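Local coordinates for iron-regulated outer membrane protein (Neisseria meningitidis, PDB 4B7O) that probably takes up iron across the outer membrane as a TonB-dependent transporter, with a plug domain set inside a transmembrane beta-barrel, at residues A[551-556]-A[594-599]; A[497-502]-A[543-548]; A[605-610]-A[639-644]. All blocks are in the same frame, centred on the assembly; numbering follows the deposited sequence.

In the fold
The three contacts are strand pairings in one wall of the TonB-dependent transporter barrel. Across that wall the strands run 498-509, 535-547, 551-567, 578-600, 603-618 and 638-647, each antiparallel to the next. Interaction 1 holds the middle. Its centre lies about 10 Å from that of interaction 2, which it joins through A553 O and Y546 N, 2.8 Å apart, and about 9 Å from that of interaction 3, which it meets through Y598 N and A605 O, also 2.8 Å apart. Interactions 2 and 3 do not touch, nearest atoms about 10 Å apart. Polar groups on one face, probably interior, reach the plug: N545 meets G64, S556 meets S65, and T640 and S642 meet E91.

Interaction 1: residues A[551-556]-A[594-599]; sequences FAANGS and LGASYR
With chi1 at -178°, the F551 side chain swings away from its own amide N and lays the CD1 side of the ring by the carbonyl of S597, CD1 to O 3.3 Å. The far end of the same ring reaches the methyl of A596, CZ to CB 4.2 Å. On the other face of the sheet, chi1 of 54° sets S597 OG between its backbone N and carbonyl carbon, 3.5 Å from A552 CB. The methyls of A553 and A596 meet across a non-hydrogen-bonded pair, and L594 CD2 lies against G555 CA at 4.1 Å.

Four backbone bonds hold this register. A552 and S597 exchange a reciprocal pair, as do N554 and G595, where N554 N to G595 O is 2.7 Å. The short strand axes run at 175°, the antiparallel geometry of adjacent strands in a transmembrane barrel. Further bonding continues the wall on both flanks: A553 and G555 pair with Y546 and F544 of strand 535-547, while L594 and A596 pair with V609 and V607 of strand 603-618. On the face of N554, the S556 hydroxyl hydrogen-bonds S65 N, linking strand 551-567 to the N-terminal region.

Interaction 2: residues A[497-502]-A[543-548]; sequences HWSFSS and GFNYND
The edge of the Y546 ring points into one face of the W498 indole, a T-shaped pair between neighbouring antiparallel strands of the transporter's beta-barrel. The planes stand at 68° and the Y546 ring centroid is 4.8 Å from that of the five-membered indole ring. Within the pair Y546 CD1 comes closest, 3.3 Å from W498 CE2, and lies 3.2 Å from H497 O. This placement follows from opposite choices of torsion: Y546 CG is turned away from its backbone N (chi1 172°), whereas W498 CG is turned away from its carbonyl carbon (chi1 -79°).

At the turn end, D548 CB sits over the H497 imidazole, 3.8 Å from the ring centroid and close to the normal, a CH-pi contact. The tyrosine hydroxyl donates to D548 OD2 at 2.7 Å, tying ring and carboxylate together, while D548 OD1 accepts from T550 N in the turn and from F551 N at the start of strand 551-567. Farther along, F500 CD1 packs on F544 CB at 3.7 Å.

Five backbone bonds fix the register: reciprocal pairs at S499/N545 and S501/G543, and a fifth from N547 N to H497 O. On the face of these serines, N545 OD1 accepts from G64 N and from a water 2.7 Å away; that water also accepts from S501 OG at 3.0 Å and, weakly, from S499 OG.

Interaction 3: residues A[605-610]-A[639-644]; sequences AKVGVS and WTASLA
Two adjacent antiparallel strands of the transmembrane barrel, 603-618 and 638-647, meet here with their short axes at 177° and 4.6 Å apart. Reciprocal backbone bonds at K606/S642 and G608/T640 set the register, G608 N to T640 O being 2.9 Å. Between and beyond these rungs, three non-hydrogen-bonded pairs place their apolar groups on one face.

The main side-chain contact is V609 on W639. The two lie alongside each other and point the same way, with V609 CG2 over the centre of the six-membered indole ring, 3.8 Å from its centroid and 4° off the normal. Torsions account for this: V609 CG2 is turned away from its backbone N, and W639 CG away from its carbonyl carbon (chi1 -59°). V609 CB also reaches W639 CE3 at 3.8 Å. On the five-membered ring, NE1 donates to OE1 of Q662 in strand 652-665. Along the same face V607 CG1 touches A641 CB at 4.0 Å.

The opposite face is polar and meets E91 of the plug domain: T640 OG1 hydrogen-bonds the E91 backbone oxygen, and S642 OG hydrogen-bonds its carboxylate through OE2. The K606 chain extends past the pairing to touch E91, its CB and CG passing S642 OG at 4.1 Å. At the far end of the apolar row, L643 CD1 rests 3.8 Å from A605 CB.

Interaction 1: residues A[551-556]-A[594-599]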
ATOM      1  N   PHE A 551       6.779  -3.488 -29.957  1.00 47.88           N
ATOM      2  CA  PHE A 551       6.169  -2.285 -29.469  1.00 45.23           C
ATOM      3  C   PHE A 551       5.017  -2.762 -28.617  1.00 45.41           C
ATOM      4  O   PHE A 551       4.400  -3.784 -28.934  1.00 47.64           O
ATOM      5  CB  PHE A 551       5.743  -1.387 -30.629  1.00 45.08           C
ATOM      6  CG  PHE A 551       5.139  -0.086 -30.194  1.00 47.95           C
ATOM      7  CD1 PHE A 551       5.918   0.906 -29.592  1.00 54.43           C
ATOM      8  CD2 PHE A 551       3.790   0.161 -30.353  1.00 53.52           C
ATOM      9  CE1 PHE A 551       5.352   2.115 -29.139  1.00 51.83           C
ATOM     10  CE2 PHE A 551       3.216   1.380 -29.909  1.00 54.46           C
ATOM     11  CZ  PHE A 551       3.995   2.353 -29.291  1.00 46.32           C
ATOM     12  N   ALA A 552       4.814  -2.095 -27.481  1.00 39.74           N
ATOM     13  CA  ALA A 552       3.677  -2.347 -26.593  1.00 38.56           C
ATOM     14  C   ALA A 552       3.070  -1.002 -26.123  1.00 36.68           C
ATOM     15  O   ALA A 552       3.770   0.017 -26.036  1.00 33.32           O
ATOM     16  CB  ALA A 552       4.112  -3.179 -25.389  1.00 31.17           C
ATOM     17  N   ALA A 553       1.777  -0.985 -25.824  1.00 32.01           N
ATOM     18  CA  ALA A 553       1.180   0.235 -25.307  1.00 36.58           C
ATOM     19  C   ALA A 553      -0.045  -0.143 -24.510  1.00 35.41           C
ATOM     20  O   ALA A 553      -0.530  -1.264 -24.631  1.00 36.07           O
ATOM     21  CB  ALA A 553       0.857   1.276 -26.421  1.00 29.22           C
ATOM     22  N   ASN A 554      -0.530   0.775 -23.684  1.00 34.46           N
ATOM     23  CA  ASN A 554      -1.796   0.558 -23.019  1.00 36.54           C
ATOM     24  C   ASN A 554      -2.279   1.884 -22.493  1.00 36.46           C
ATOM     25  O   ASN A 554      -1.481   2.808 -22.362  1.00 31.65           O
ATOM     26  CB  ASN A 554      -1.657  -0.465 -21.895  1.00 34.46           C
ATOM     27  CG  ASN A 554      -0.515  -0.140 -20.993  1.00 43.84           C
ATOM     28  OD1 ASN A 554      -0.663   0.652 -20.088  1.00 41.02           O
ATOM     29  ND2 ASN A 554       0.645  -0.751 -21.242  1.00 45.80           N
ATOM     30  N   GLY A 555      -3.573   1.949 -22.189  1.00 33.02           N
ATOM     31  CA  GLY A 555      -4.193   3.141 -21.701  1.00 33.09           C
ATOM     32  C   GLY A 555      -5.463   2.798 -20.934  1.00 34.82           C
ATOM     33  O   GLY A 555      -5.977   1.700 -21.047  1.00 36.48           O
ATOM     34  N   SER A 556      -5.951   3.752 -20.155  1.00 30.07           N
ATOM     35  CA  SER A 556      -7.122   3.582 -19.375  1.00 30.21           C
ATOM     36  C   SER A 556      -7.711   4.934 -19.229  1.00 30.02           C
ATOM     37  O   SER A 556      -6.991   5.907 -19.280  1.00 31.37           O
ATOM     38  CB  SER A 556      -6.783   3.096 -17.959  1.00 34.90           C
ATOM     39  OG  SER A 556      -6.661   1.673 -17.878  1.00 39.16           O
ATOM     40  N   LEU A 594      -1.422   6.289 -19.697  1.00 33.78           N
ATOM     41  CA  LEU A 594      -0.982   5.698 -20.907  1.00 36.47           C
ATOM     42  C   LEU A 594       0.388   5.214 -20.608  1.00 37.38           C
ATOM     43  O   LEU A 594       1.120   5.860 -19.859  1.00 38.19           O
ATOM     44  CB  LEU A 594      -0.892   6.737 -22.039  1.00 35.06           C
ATOM     45  CG  LEU A 594      -2.210   7.369 -22.495  1.00 39.58           C
ATOM     46  CD1 LEU A 594      -2.097   8.809 -22.958  1.00 37.37           C
ATOM     47  CD2 LEU A 594      -2.887   6.584 -23.588  1.00 39.69           C
ATOM     48  N   GLY A 595       0.756   4.105 -21.230  1.00 38.42           N
ATOM     49  CA  GLY A 595       2.089   3.557 -21.113  1.00 38.58           C
ATOM     50  C   GLY A 595       2.422   2.997 -22.470  1.00 42.92           C
ATOM     51  O   GLY A 595       1.537   2.500 -23.145  1.00 45.95           O
ATOM     52  N   ALA A 596       3.676   3.092 -22.891  1.00 39.28           N
ATOM     53  CA  ALA A 596       4.101   2.515 -24.149  1.00 43.60           C
ATOM     54  C   ALA A 596       5.520   1.984 -23.942  1.00 47.86           C
ATOM     55  O   ALA A 596       6.228   2.441 -23.045  1.00 47.51           O
ATOM     56  CB  ALA A 596       4.054   3.573 -25.247  1.00 39.11           C
ATOM     57  N   SER A 597       5.953   1.043 -24.765  1.00 45.41           N
ATOM     58  CA  SER A 597       7.328   0.574 -24.683  1.00 40.52           C
ATOM     59  C   SER A 597       7.843  -0.031 -25.960  1.00 44.09           C
ATOM     60  O   SER A 597       7.053  -0.458 -26.816  1.00 46.20           O
ATOM     61  CB  SER A 597       7.498  -0.422 -23.555  1.00 40.95           C
ATOM     62  OG  SER A 597       6.581  -1.451 -23.686  1.00 42.68           O
ATOM     63  N   TYR A 598       9.172  -0.074 -26.083  1.00 40.90           N
ATOM     64  CA  TYR A 598       9.813  -0.512 -27.292  1.00 42.17           C
ATOM     65  C   TYR A 598      10.958  -1.431 -26.951  1.00 45.19           C
ATOM     66  O   TYR A 598      11.769  -1.139 -26.085  1.00 48.64           O
ATOM     67  CB  TYR A 598      10.284   0.690 -28.082  1.00 45.64           C
ATOM     68  CG  TYR A 598      11.023   0.347 -29.355  1.00 53.82           C
ATOM     69  CD1 TYR A 598      10.357  -0.202 -30.466  1.00 55.83           C
ATOM     70  CD2 TYR A 598      12.380   0.630 -29.482  1.00 59.72           C
ATOM     71  CE1 TYR A 598      11.034  -0.484 -31.651  1.00 52.57           C
ATOM     72  CE2 TYR A 598      13.060   0.354 -30.663  1.00 64.33           C
ATOM     73  CZ  TYR A 598      12.382  -0.204 -31.737  1.00 56.99           C
ATOM     74  OH  TYR A 598      13.082  -0.485 -32.870  1.00 57.40           O
ATOM     75  N   ARG A 599      11.027  -2.566 -27.609  1.00 45.76           N
ATOM     76  CA  ARG A 599      12.129  -3.462 -27.352  1.00 49.58           C
ATOM     77  C   ARG A 599      12.736  -4.019 -28.615  1.00 49.43           C
ATOM     78  O   ARG A 599      12.041  -4.699 -29.357  1.00 49.41           O
ATOM     79  CB  ARG A 599      11.629  -4.633 -26.544  1.00 54.45           C
ATOM     80  CG  ARG A 599      11.087  -4.264 -25.196  1.00 60.14           C
ATOM     81  CD  ARG A 599      11.471  -5.395 -24.281  1.00 70.55           C
ATOM     82  NE  ARG A 599      12.905  -5.652 -24.401  1.00 84.61           N
ATOM     83  CZ  ARG A 599      13.535  -6.751 -23.972  1.00 86.43           C
ATOM     84  NH1 ARG A 599      12.866  -7.746 -23.388  1.00 79.75           N
ATOM     85  NH2 ARG A 599      14.852  -6.852 -24.130  1.00 83.14           N
TER

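Interaction 2: residues A[497-502]-A[543-548]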
ATOM      1  N   HIS A 497      -2.654  -9.112 -31.241  1.00 44.49           N
ATOM      2  CA  HIS A 497      -1.856  -8.005 -30.711  1.00 37.55           C
ATOM      3  C   HIS A 497      -2.651  -6.941 -30.003  1.00 41.51           C
ATOM      4  O   HIS A 497      -2.084  -5.911 -29.624  1.00 42.96           O
ATOM      5  CB  HIS A 497      -1.138  -7.284 -31.837  1.00 41.63           C
ATOM      6  CG  HIS A 497      -0.120  -8.105 -32.576  1.00 40.97           C
ATOM      7  ND1 HIS A 497       0.348  -7.732 -33.806  1.00 43.43           N
ATOM      8  CD2 HIS A 497       0.517  -9.309 -32.249  1.00 37.34           C
ATOM      9  CE1 HIS A 497       1.252  -8.662 -34.235  1.00 45.93           C
ATOM     10  NE2 HIS A 497       1.347  -9.627 -33.281  1.00 43.41           N
ATOM     11  N   TRP A 498      -3.952  -7.138 -29.832  1.00 37.43           N
ATOM     12  CA  TRP A 498      -4.818  -6.089 -29.384  1.00 37.16           C
ATOM     13  C   TRP A 498      -5.816  -6.582 -28.380  1.00 41.99           C
ATOM     14  O   TRP A 498      -6.416  -7.634 -28.562  1.00 40.46           O
ATOM     15  CB  TRP A 498      -5.654  -5.532 -30.536  1.00 35.81           C
ATOM     16  CG  TRP A 498      -4.971  -4.573 -31.448  1.00 35.60           C
ATOM     17  CD1 TRP A 498      -4.292  -4.869 -32.627  1.00 35.44           C
ATOM     18  CD2 TRP A 498      -4.823  -3.121 -31.276  1.00 37.70           C
ATOM     19  NE1 TRP A 498      -3.795  -3.725 -33.199  1.00 35.25           N
ATOM     20  CE2 TRP A 498      -4.080  -2.643 -32.440  1.00 38.13           C
ATOM     21  CE3 TRP A 498      -5.201  -2.203 -30.302  1.00 40.14           C
ATOM     22  CZ2 TRP A 498      -3.740  -1.303 -32.596  1.00 38.93           C
ATOM     23  CZ3 TRP A 498      -4.887  -0.844 -30.494  1.00 38.71           C
ATOM     24  CH2 TRP A 498      -4.175  -0.406 -31.612  1.00 35.71           C
ATOM     25  N   SER A 499      -6.093  -5.771 -27.358  1.00 36.05           N
ATOM     26  CA  SER A 499      -7.232  -6.074 -26.542  1.00 38.44           C
ATOM     27  C   SER A 499      -7.931  -4.767 -26.099  1.00 35.80           C
ATOM     28  O   SER A 499      -7.307  -3.726 -26.061  1.00 31.69           O
ATOM     29  CB  SER A 499      -6.825  -7.038 -25.399  1.00 41.09           C
ATOM     30  OG  SER A 499      -6.459  -6.319 -24.270  1.00 47.32           O
ATOM     31  N   PHE A 500      -9.243  -4.825 -25.881  1.00 33.82           N
ATOM     32  CA  PHE A 500      -9.997  -3.670 -25.438  1.00 32.17           C
ATOM     33  C   PHE A 500     -10.816  -4.038 -24.251  1.00 30.33           C
ATOM     34  O   PHE A 500     -11.271  -5.164 -24.172  1.00 34.71           O
ATOM     35  CB  PHE A 500     -10.868  -3.179 -26.581  1.00 35.72           C
ATOM     36  CG  PHE A 500     -10.061  -2.715 -27.806  1.00 36.33           C
ATOM     37  CD1 PHE A 500      -9.618  -1.395 -27.914  1.00 37.00           C
ATOM     38  CD2 PHE A 500      -9.744  -3.596 -28.826  1.00 31.87           C
ATOM     39  CE1 PHE A 500      -8.888  -0.967 -29.027  1.00 34.90           C
ATOM     40  CE2 PHE A 500      -8.989  -3.195 -29.930  1.00 31.99           C
ATOM     41  CZ  PHE A 500      -8.580  -1.885 -30.045  1.00 34.82           C
ATOM     42  N   SER A 501     -10.994  -3.133 -23.303  1.00 28.95           N
ATOM     43  CA  SER A 501     -11.665  -3.530 -22.039  1.00 31.69           C
ATOM     44  C   SER A 501     -12.573  -2.505 -21.422  1.00 29.38           C
ATOM     45  O   SER A 501     -12.426  -1.338 -21.671  1.00 31.63           O
ATOM     46  CB  SER A 501     -10.673  -3.971 -20.986  1.00 36.91           C
ATOM     47  OG  SER A 501      -9.831  -2.893 -20.579  1.00 42.57           O
ATOM     48  N   SER A 502     -13.531  -2.941 -20.625  1.00 28.54           N
ATOM     49  CA  SER A 502     -14.264  -1.994 -19.824  1.00 28.62           C
ATOM     50  C   SER A 502     -14.819  -2.684 -18.624  1.00 27.40           C
ATOM     51  O   SER A 502     -14.879  -3.871 -18.596  1.00 29.66           O
ATOM     52  CB  SER A 502     -15.358  -1.284 -20.616  1.00 28.34           C
ATOM     53  OG  SER A 502     -16.109  -2.230 -21.331  1.00 36.96           O
ATOM     54  N   GLY A 543     -10.313   0.605 -21.346  1.00 32.75           N
ATOM     55  CA  GLY A 543      -8.867   0.499 -21.541  1.00 32.73           C
ATOM     56  C   GLY A 543      -8.577  -0.204 -22.826  1.00 31.16           C
ATOM     57  O   GLY A 543      -9.487  -0.620 -23.475  1.00 35.96           O
ATOM     58  N   PHE A 544      -7.306  -0.350 -23.160  1.00 29.26           N
ATOM     59  CA  PHE A 544      -6.863  -1.059 -24.349  1.00 33.00           C
ATOM     60  C   PHE A 544      -5.418  -1.517 -24.079  1.00 33.69           C
ATOM     61  O   PHE A 544      -4.684  -0.961 -23.213  1.00 31.08           O
ATOM     62  CB  PHE A 544      -6.953  -0.133 -25.634  1.00 33.09           C
ATOM     63  CG  PHE A 544      -5.828   0.775 -25.737  1.00 31.21           C
ATOM     64  CD1 PHE A 544      -4.668   0.349 -26.302  1.00 33.45           C
ATOM     65  CD2 PHE A 544      -5.854   1.993 -25.090  1.00 34.06           C
ATOM     66  CE1 PHE A 544      -3.535   1.175 -26.287  1.00 39.59           C
ATOM     67  CE2 PHE A 544      -4.744   2.828 -25.085  1.00 34.51           C
ATOM     68  CZ  PHE A 544      -3.577   2.413 -25.677  1.00 34.31           C
ATOM     69  N   ASN A 545      -4.991  -2.540 -24.783  1.00 34.55           N
ATOM     70  CA  ASN A 545      -3.606  -3.005 -24.607  1.00 33.27           C
ATOM     71  C   ASN A 545      -3.186  -3.396 -25.968  1.00 34.61           C
ATOM     72  O   ASN A 545      -3.947  -4.015 -26.686  1.00 34.68           O
ATOM     73  CB  ASN A 545      -3.555  -4.229 -23.690  1.00 34.16           C
ATOM     74  CG  ASN A 545      -4.077  -3.920 -22.290  1.00 39.86           C
ATOM     75  OD1 ASN A 545      -5.294  -3.878 -22.050  1.00 39.28           O
ATOM     76  ND2 ASN A 545      -3.153  -3.622 -21.361  1.00 38.49           N
ATOM     77  N   TYR A 546      -1.982  -3.025 -26.336  1.00 35.96           N
ATOM     78  CA  TYR A 546      -1.430  -3.427 -27.579  1.00 35.66           C
ATOM     79  C   TYR A 546      -0.095  -4.048 -27.328  1.00 35.41           C
ATOM     80  O   TYR A 546       0.669  -3.527 -26.549  1.00 39.59           O
ATOM     81  CB  TYR A 546      -1.286  -2.217 -28.526  1.00 38.10           C
ATOM     82  CG  TYR A 546      -0.529  -2.583 -29.792  1.00 39.50           C
ATOM     83  CD1 TYR A 546      -1.176  -3.116 -30.911  1.00 37.53           C
ATOM     84  CD2 TYR A 546       0.842  -2.510 -29.822  1.00 39.90           C
ATOM     85  CE1 TYR A 546      -0.461  -3.487 -32.031  1.00 37.45           C
ATOM     86  CE2 TYR A 546       1.547  -2.889 -30.926  1.00 40.84           C
ATOM     87  CZ  TYR A 546       0.893  -3.347 -32.038  1.00 39.59           C
ATOM     88  OH  TYR A 546       1.693  -3.707 -33.107  1.00 43.77           O
ATOM     89  N   ASN A 547       0.227  -5.133 -28.030  1.00 40.23           N
ATOM     90  CA  ASN A 547       1.565  -5.765 -27.916  1.00 40.62           C
ATOM     91  C   ASN A 547       1.945  -6.618 -29.137  1.00 41.88           C
ATOM     92  O   ASN A 547       1.257  -7.597 -29.431  1.00 44.99           O
ATOM     93  CB  ASN A 547       1.620  -6.656 -26.662  1.00 35.17           C
ATOM     94  CG  ASN A 547       3.016  -7.251 -26.420  1.00 36.76           C
ATOM     95  OD1 ASN A 547       4.010  -6.762 -26.914  1.00 38.06           O
ATOM     96  ND2 ASN A 547       3.069  -8.338 -25.690  1.00 40.98           N
ATOM     97  N   ASP A 548       3.026  -6.292 -29.826  1.00 39.64           N
ATOM     98  CA  ASP A 548       3.444  -7.115 -30.968  1.00 45.90           C
ATOM     99  C   ASP A 548       4.815  -7.734 -30.710  1.00 48.51           C
ATOM    100  O   ASP A 548       5.535  -8.105 -31.632  1.00 52.71           O
ATOM    101  CB  ASP A 548       3.463  -6.274 -32.252  1.00 44.14           C
ATOM    102  CG  ASP A 548       4.518  -5.208 -32.201  1.00 44.96           C
ATOM    103  OD1 ASP A 548       5.523  -5.451 -31.520  1.00 42.84           O
ATOM    104  OD2 ASP A 548       4.347  -4.136 -32.820  1.00 47.30           O
TER
HETATM  105  O   HOH W   1      -7.929  -3.829 -22.674  1.00 41.70           O

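Interaction 3: residues A[605-610]-A[639-644]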
ATOM      1  N   ALA A 605      12.921   0.837 -24.137  1.00 38.54           N
ATOM      2  CA  ALA A 605      12.482   2.211 -23.896  1.00 40.48           C
ATOM      3  C   ALA A 605      11.026   2.185 -23.391  1.00 44.29           C
ATOM      4  O   ALA A 605      10.183   1.501 -24.004  1.00 41.51           O
ATOM      5  CB  ALA A 605      12.553   3.048 -25.174  1.00 35.83           C
ATOM      6  N   LYS A 606      10.723   2.931 -22.322  1.00 33.31           N
ATOM      7  CA  LYS A 606       9.356   2.964 -21.805  1.00 34.79           C
ATOM      8  C   LYS A 606       8.927   4.372 -21.577  1.00 32.84           C
ATOM      9  O   LYS A 606       9.753   5.185 -21.328  1.00 37.32           O
ATOM     10  CB  LYS A 606       9.241   2.209 -20.491  1.00 32.31           C
ATOM     11  CG  LYS A 606       9.847   0.812 -20.561  1.00 38.17           C
ATOM     12  CD  LYS A 606       9.534   0.004 -19.308  1.00 40.45           C
ATOM     13  CE  LYS A 606      10.641  -1.011 -19.057  1.00 42.47           C
ATOM     14  NZ  LYS A 606      10.253  -2.067 -18.090  1.00 46.68           N
ATOM     15  N   VAL A 607       7.630   4.635 -21.608  1.00 32.50           N
ATOM     16  CA  VAL A 607       7.093   5.928 -21.298  1.00 33.84           C
ATOM     17  C   VAL A 607       5.787   5.773 -20.598  1.00 36.66           C
ATOM     18  O   VAL A 607       5.039   4.836 -20.910  1.00 38.19           O
ATOM     19  CB  VAL A 607       6.804   6.802 -22.546  1.00 40.59           C
ATOM     20  CG1 VAL A 607       8.050   7.565 -22.913  1.00 41.37           C
ATOM     21  CG2 VAL A 607       6.331   5.967 -23.739  1.00 38.13           C
ATOM     22  N   GLY A 608       5.485   6.692 -19.657  1.00 34.31           N
ATOM     23  CA  GLY A 608       4.191   6.640 -19.026  1.00 31.02           C
ATOM     24  C   GLY A 608       3.757   8.005 -18.635  1.00 33.80           C
ATOM     25  O   GLY A 608       4.587   8.883 -18.492  1.00 34.39           O
ATOM     26  N   VAL A 609       2.454   8.153 -18.423  1.00 30.68           N
ATOM     27  CA  VAL A 609       1.866   9.379 -18.016  1.00 29.59           C
ATOM     28  C   VAL A 609       0.559   9.100 -17.300  1.00 33.20           C
ATOM     29  O   VAL A 609      -0.194   8.155 -17.621  1.00 35.89           O
ATOM     30  CB  VAL A 609       1.665  10.360 -19.217  1.00 31.79           C
ATOM     31  CG1 VAL A 609       0.872   9.736 -20.356  1.00 28.19           C
ATOM     32  CG2 VAL A 609       0.999  11.675 -18.763  1.00 32.49           C
ATOM     33  N   SER A 610       0.279   9.912 -16.297  1.00 33.37           N
ATOM     34  CA  SER A 610      -0.866   9.675 -15.480  1.00 32.35           C
ATOM     35  C   SER A 610      -1.328  10.971 -14.914  1.00 34.12           C
ATOM     36  O   SER A 610      -0.515  11.851 -14.629  1.00 35.91           O
ATOM     37  CB  SER A 610      -0.464   8.783 -14.321  1.00 34.96           C
ATOM     38  OG  SER A 610      -1.627   8.320 -13.699  1.00 47.13           O
ATOM     39  N   TRP A 639       4.970  11.992 -15.390  1.00 35.62           N
ATOM     40  CA  TRP A 639       5.579  11.386 -16.565  1.00 33.32           C
ATOM     41  C   TRP A 639       6.723  10.571 -16.111  1.00 34.78           C
ATOM     42  O   TRP A 639       7.465  11.008 -15.263  1.00 33.88           O
ATOM     43  CB  TRP A 639       6.156  12.429 -17.508  1.00 36.84           C
ATOM     44  CG  TRP A 639       5.152  13.432 -18.026  1.00 37.87           C
ATOM     45  CD1 TRP A 639       4.667  14.527 -17.365  1.00 36.24           C
ATOM     46  CD2 TRP A 639       4.470  13.439 -19.329  1.00 36.69           C
ATOM     47  NE1 TRP A 639       3.767  15.201 -18.133  1.00 43.01           N
ATOM     48  CE2 TRP A 639       3.615  14.614 -19.329  1.00 39.10           C
ATOM     49  CE3 TRP A 639       4.476  12.601 -20.450  1.00 37.15           C
ATOM     50  CZ2 TRP A 639       2.797  14.946 -20.410  1.00 43.85           C
ATOM     51  CZ3 TRP A 639       3.652  12.936 -21.547  1.00 39.89           C
ATOM     52  CH2 TRP A 639       2.834  14.081 -21.529  1.00 46.24           C
ATOM     53  N   THR A 640       6.913   9.397 -16.708  1.00 32.71           N
ATOM     54  CA  THR A 640       8.025   8.554 -16.374  1.00 30.79           C
ATOM     55  C   THR A 640       8.579   8.126 -17.698  1.00 33.46           C
ATOM     56  O   THR A 640       7.838   8.117 -18.680  1.00 33.81           O
ATOM     57  CB  THR A 640       7.621   7.319 -15.504  1.00 34.49           C
ATOM     58  OG1 THR A 640       6.389   6.750 -15.943  1.00 36.43           O
ATOM     59  CG2 THR A 640       7.338   7.730 -14.081  1.00 31.82           C
ATOM     60  N   ALA A 641       9.866   7.780 -17.761  1.00 29.73           N
ATOM     61  CA  ALA A 641      10.430   7.226 -18.996  1.00 31.41           C
ATOM     62  C   ALA A 641      11.705   6.540 -18.618  1.00 35.97           C
ATOM     63  O   ALA A 641      12.349   6.931 -17.645  1.00 40.02           O
ATOM     64  CB  ALA A 641      10.751   8.324 -20.009  1.00 30.36           C
ATOM     65  N   SER A 642      12.123   5.548 -19.398  1.00 35.12           N
ATOM     66  CA  SER A 642      13.478   5.072 -19.232  1.00 33.82           C
ATOM     67  C   SER A 642      14.009   4.584 -20.524  1.00 33.80           C
ATOM     68  O   SER A 642      13.258   4.200 -21.417  1.00 33.05           O
ATOM     69  CB  SER A 642      13.613   3.942 -18.175  1.00 36.35           C
ATOM     70  OG  SER A 642      12.700   2.895 -18.416  1.00 36.39           O
ATOM     71  N   LEU A 643      15.328   4.533 -20.597  1.00 35.39           N
ATOM     72  CA  LEU A 643      15.977   3.993 -21.757  1.00 36.25           C
ATOM     73  C   LEU A 643      17.075   3.177 -21.240  1.00 37.52           C
ATOM     74  O   LEU A 643      17.825   3.647 -20.406  1.00 39.69           O
ATOM     75  CB  LEU A 643      16.520   5.145 -22.581  1.00 39.38           C
ATOM     76  CG  LEU A 643      17.207   4.765 -23.872  1.00 46.37           C
ATOM     77  CD1 LEU A 643      16.211   3.936 -24.699  1.00 45.16           C
ATOM     78  CD2 LEU A 643      17.597   6.057 -24.597  1.00 42.43           C
ATOM     79  N   ALA A 644      17.178   1.937 -21.664  1.00 38.36           N
ATOM     80  CA  ALA A 644      18.240   1.095 -21.140  1.00 37.86           C
ATOM     81  C   ALA A 644      18.829   0.212 -22.222  1.00 36.77           C
ATOM     82  O   ALA A 644      18.113  -0.265 -23.081  1.00 36.62           O
ATOM     83  CB  ALA A 644      17.720   0.219 -20.015  1.00 31.29           C
TER